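Local coordinates for protein GCN5-related N-acetyltransferase (Brucella melitensis biovar Abortus 2308, PDB 3TCV) that probably transfers an acetyl group from acetyl-CoA to an amine acceptor, perhaps a protein N-terminus, at residues B[53-61]-B[104-114]. Numbering follows the deposited sequence.
Sequences KHGDELFAA and IDKASGKVAGR
Glu57 sets CG anti to its own carbonyl carbon (chi1 -68°) and runs on extended, which carries its carboxylate to the backbone of Val111. Val111 turns CG1 anti to its backbone N, which points CG1 at Leu58 and CG2 at His54. Val111 N donates to Glu57 OE1 at 2.9 Å. The bond is nearly straight at 163° and meets the anti side of the carboxylate, 21° out of its plane. Glu57 OE2 lies 4.3 Å from Lys110 NZ, too far for a salt bridge. A water joins Glu57 O to Val111 O. The contact packs helix 51-61 of the GNAT fold against the hairpin of strands 99-105 and 110-121. At a classic beta bulge Ala112 and Gly113 both pair with Val103. Val111 CG1 touches Leu58 CB at 3.9 Å. Val111 CG2 approaches His54 CD2 obliquely at 3.8 Å. The His54 ring is held by Glu47 at NE2 and by the backbone N of Asn50 at ND1. Leu58 CD1 lies against Arg114 CG at 3.9 Å, and the two side chains cross at about a right angle. The Arg114 guanidinium forms a salt bridge with Glu76 and a hydrogen bond to Ser131 O. Ala61 CB rests 3.8 Å from Ala112 O.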
loop_
_atom_site.group_PDB
_atom_site.type_symbol
_atom_site.label_atom_id
_atom_site.label_comp_id
_atom_site.label_asym_id
_atom_site.label_seq_id
_atom_site.Cartn_x
_atom_site.Cartn_y
_atom_site.Cartn_z
ATOM N N LYS B 53 4.890 26.178 19.130
ATOM C CA LYS B 53 5.626 25.545 20.216
ATOM C C LYS B 53 6.940 24.893 19.764
ATOM O O LYS B 53 7.960 25.010 20.439
ATOM C CB LYS B 53 4.756 24.519 20.928
ATOM C CG LYS B 53 5.367 24.035 22.232
ATOM C CD LYS B 53 4.379 23.240 23.067
ATOM C CE LYS B 53 5.027 22.738 24.353
ATOM N NZ LYS B 53 4.003 22.103 25.226
ATOM N N HIS B 54 6.908 24.203 18.627
ATOM C CA HIS B 54 8.030 23.350 18.215
ATOM C C HIS B 54 8.851 23.872 17.073
ATOM O O HIS B 54 9.934 23.344 16.819
ATOM C CB HIS B 54 7.509 21.953 17.843
ATOM C CG HIS B 54 6.700 21.304 18.915
ATOM N ND1 HIS B 54 5.445 20.856 18.709
ATOM C CD2 HIS B 54 7.000 21.026 20.245
ATOM C CE1 HIS B 54 4.970 20.314 19.843
ATOM N NE2 HIS B 54 5.918 20.412 20.784
ATOM N N GLY B 55 8.382 24.911 16.390
ATOM C CA GLY B 55 8.998 25.355 15.143
ATOM C C GLY B 55 10.465 25.705 15.224
ATOM O O GLY B 55 11.267 25.249 14.408
ATOM N N ASP B 56 10.829 26.544 16.196
ATOM C CA ASP B 56 12.214 26.986 16.300
ATOM C C ASP B 56 13.177 25.849 16.602
ATOM O O ASP B 56 14.215 25.718 15.939
ATOM C CB ASP B 56 12.354 28.102 17.331
ATOM C CG ASP B 56 11.626 29.383 16.905
ATOM O OD1 ASP B 56 11.177 29.494 15.729
ATOM O OD2 ASP B 56 11.496 30.284 17.752
ATOM N N GLU B 57 12.841 25.024 17.592
ATOM C CA GLU B 57 13.720 23.941 17.985
ATOM C C GLU B 57 13.734 22.838 16.929
ATOM O O GLU B 57 14.764 22.221 16.719
ATOM C CB GLU B 57 13.361 23.389 19.376
ATOM C CG GLU B 57 13.634 24.378 20.500
ATOM C CD GLU B 57 13.275 23.861 21.887
ATOM O OE1 GLU B 57 12.913 22.678 22.051
ATOM O OE2 GLU B 57 13.350 24.665 22.850
ATOM N N LEU B 58 12.615 22.606 16.241
ATOM C CA LEU B 58 12.617 21.575 15.183
ATOM C C LEU B 58 13.403 22.083 13.983
ATOM O O LEU B 58 14.094 21.315 13.318
ATOM C CB LEU B 58 11.200 21.166 14.766
ATOM C CG LEU B 58 11.116 20.066 13.706
ATOM C CD1 LEU B 58 11.826 18.808 14.187
ATOM C CD2 LEU B 58 9.654 19.812 13.354
ATOM N N PHE B 59 13.318 23.384 13.712
ATOM C CA PHE B 59 14.152 23.963 12.669
ATOM C C PHE B 59 15.617 23.711 13.000
ATOM O O PHE B 59 16.385 23.310 12.141
ATOM C CB PHE B 59 13.932 25.470 12.483
ATOM C CG PHE B 59 14.991 26.108 11.617
ATOM C CD1 PHE B 59 15.039 25.854 10.260
ATOM C CD2 PHE B 59 15.979 26.907 12.183
ATOM C CE1 PHE B 59 16.046 26.397 9.478
ATOM C CE2 PHE B 59 16.978 27.472 11.405
ATOM C CZ PHE B 59 17.017 27.218 10.052
ATOM N N ALA B 60 16.003 23.964 14.249
ATOM C CA ALA B 60 17.368 23.750 14.697
ATOM C C ALA B 60 17.808 22.309 14.450
ATOM O O ALA B 60 18.856 22.047 13.846
ATOM C CB ALA B 60 17.492 24.079 16.180
ATOM N N ALA B 61 17.000 21.381 14.936
ATOM C CA ALA B 61 17.282 19.943 14.750
ATOM C C ALA B 61 17.411 19.559 13.272
ATOM O O ALA B 61 18.220 18.697 12.907
ATOM C CB ALA B 61 16.208 19.106 15.441
ATOM N N ILE B 104 10.637 15.051 21.703
ATOM C CA ILE B 104 11.386 15.892 22.638
ATOM C C ILE B 104 12.364 15.068 23.472
ATOM O O ILE B 104 11.980 14.147 24.166
ATOM C CB ILE B 104 10.437 16.676 23.572
ATOM C CG1 ILE B 104 9.639 17.724 22.774
ATOM C CG2 ILE B 104 11.229 17.412 24.645
ATOM C CD1 ILE B 104 8.136 17.565 22.800
ATOM N N ASP B 105 13.636 15.406 23.397
ATOM C CA ASP B 105 14.651 14.744 24.201
ATOM C C ASP B 105 14.551 15.277 25.626
ATOM O O ASP B 105 14.770 16.474 25.864
ATOM C CB ASP B 105 16.040 15.039 23.632
ATOM C CG ASP B 105 17.165 14.534 24.519
ATOM O OD1 ASP B 105 17.211 13.309 24.784
ATOM O OD2 ASP B 105 18.007 15.366 24.932
ATOM N N LYS B 106 14.217 14.396 26.566
ATOM C CA LYS B 106 13.918 14.850 27.927
ATOM C C LYS B 106 15.155 15.370 28.632
ATOM O O LYS B 106 15.063 16.337 29.382
ATOM C CB LYS B 106 13.256 13.759 28.752
ATOM C CG LYS B 106 11.786 13.576 28.400
ATOM C CD LYS B 106 11.130 12.467 29.200
ATOM C CE LYS B 106 11.189 12.753 30.689
ATOM N NZ LYS B 106 10.280 11.860 31.434
ATOM N N ALA B 107 16.306 14.754 28.371
ATOM C CA ALA B 107 17.558 15.163 29.018
ATOM C C ALA B 107 17.872 16.638 28.765
ATOM O O ALA B 107 18.262 17.351 29.687
ATOM C CB ALA B 107 18.717 14.280 28.551
ATOM N N SER B 108 17.695 17.095 27.523
ATOM C CA SER B 108 17.926 18.494 27.156
ATOM C C SER B 108 16.681 19.363 27.211
ATOM O O SER B 108 16.773 20.594 27.235
ATOM C CB SER B 108 18.514 18.567 25.754
ATOM O OG SER B 108 17.626 18.003 24.804
ATOM N N GLY B 109 15.510 18.738 27.220
ATOM C CA GLY B 109 14.252 19.456 27.052
ATOM C C GLY B 109 13.974 19.989 25.649
ATOM O O GLY B 109 12.969 20.665 25.452
ATOM N N LYS B 110 14.835 19.668 24.677
ATOM C CA LYS B 110 14.756 20.220 23.321
ATOM C C LYS B 110 14.033 19.279 22.362
ATOM O O LYS B 110 14.139 18.066 22.480
ATOM C CB LYS B 110 16.153 20.445 22.727
ATOM C CG LYS B 110 17.129 21.295 23.537
ATOM C CD LYS B 110 16.682 22.718 23.674
ATOM C CE LYS B 110 17.764 23.559 24.364
ATOM N NZ LYS B 110 17.164 24.811 24.907
ATOM N N VAL B 111 13.336 19.855 21.396
ATOM C CA VAL B 111 12.795 19.071 20.287
ATOM C C VAL B 111 13.988 18.497 19.536
ATOM O O VAL B 111 14.943 19.211 19.207
ATOM C CB VAL B 111 11.920 19.925 19.354
ATOM C CG1 VAL B 111 11.488 19.112 18.123
ATOM C CG2 VAL B 111 10.724 20.513 20.123
ATOM N N ALA B 112 13.961 17.191 19.322
ATOM C CA ALA B 112 15.091 16.495 18.707
ATOM C C ALA B 112 14.761 15.925 17.333
ATOM O O ALA B 112 15.648 15.532 16.600
ATOM C CB ALA B 112 15.564 15.384 19.630
ATOM N N GLY B 113 13.487 15.899 16.995
ATOM C CA GLY B 113 13.048 15.350 15.723
ATOM C C GLY B 113 11.558 15.316 15.625
ATOM O O GLY B 113 10.841 15.986 16.395
ATOM N N ARG B 114 11.062 14.509 14.701
ATOM C CA ARG B 114 9.622 14.384 14.522
ATOM C C ARG B 114 9.307 13.022 13.903
ATOM O O ARG B 114 10.202 12.377 13.362
ATOM C CB ARG B 114 9.064 15.557 13.681
ATOM C CG ARG B 114 9.877 15.963 12.465
ATOM C CD ARG B 114 9.702 15.072 11.240
ATOM N NE ARG B 114 10.328 15.648 10.045
ATOM C CZ ARG B 114 10.255 15.149 8.811
ATOM N NH1 ARG B 114 9.610 14.017 8.577
ATOM N NH2 ARG B 114 10.807 15.794 7.792
HETATM O O HOH W 1 16.445 21.497 18.784
HETATM O O HOH W 2 13.777 23.768 25.119
#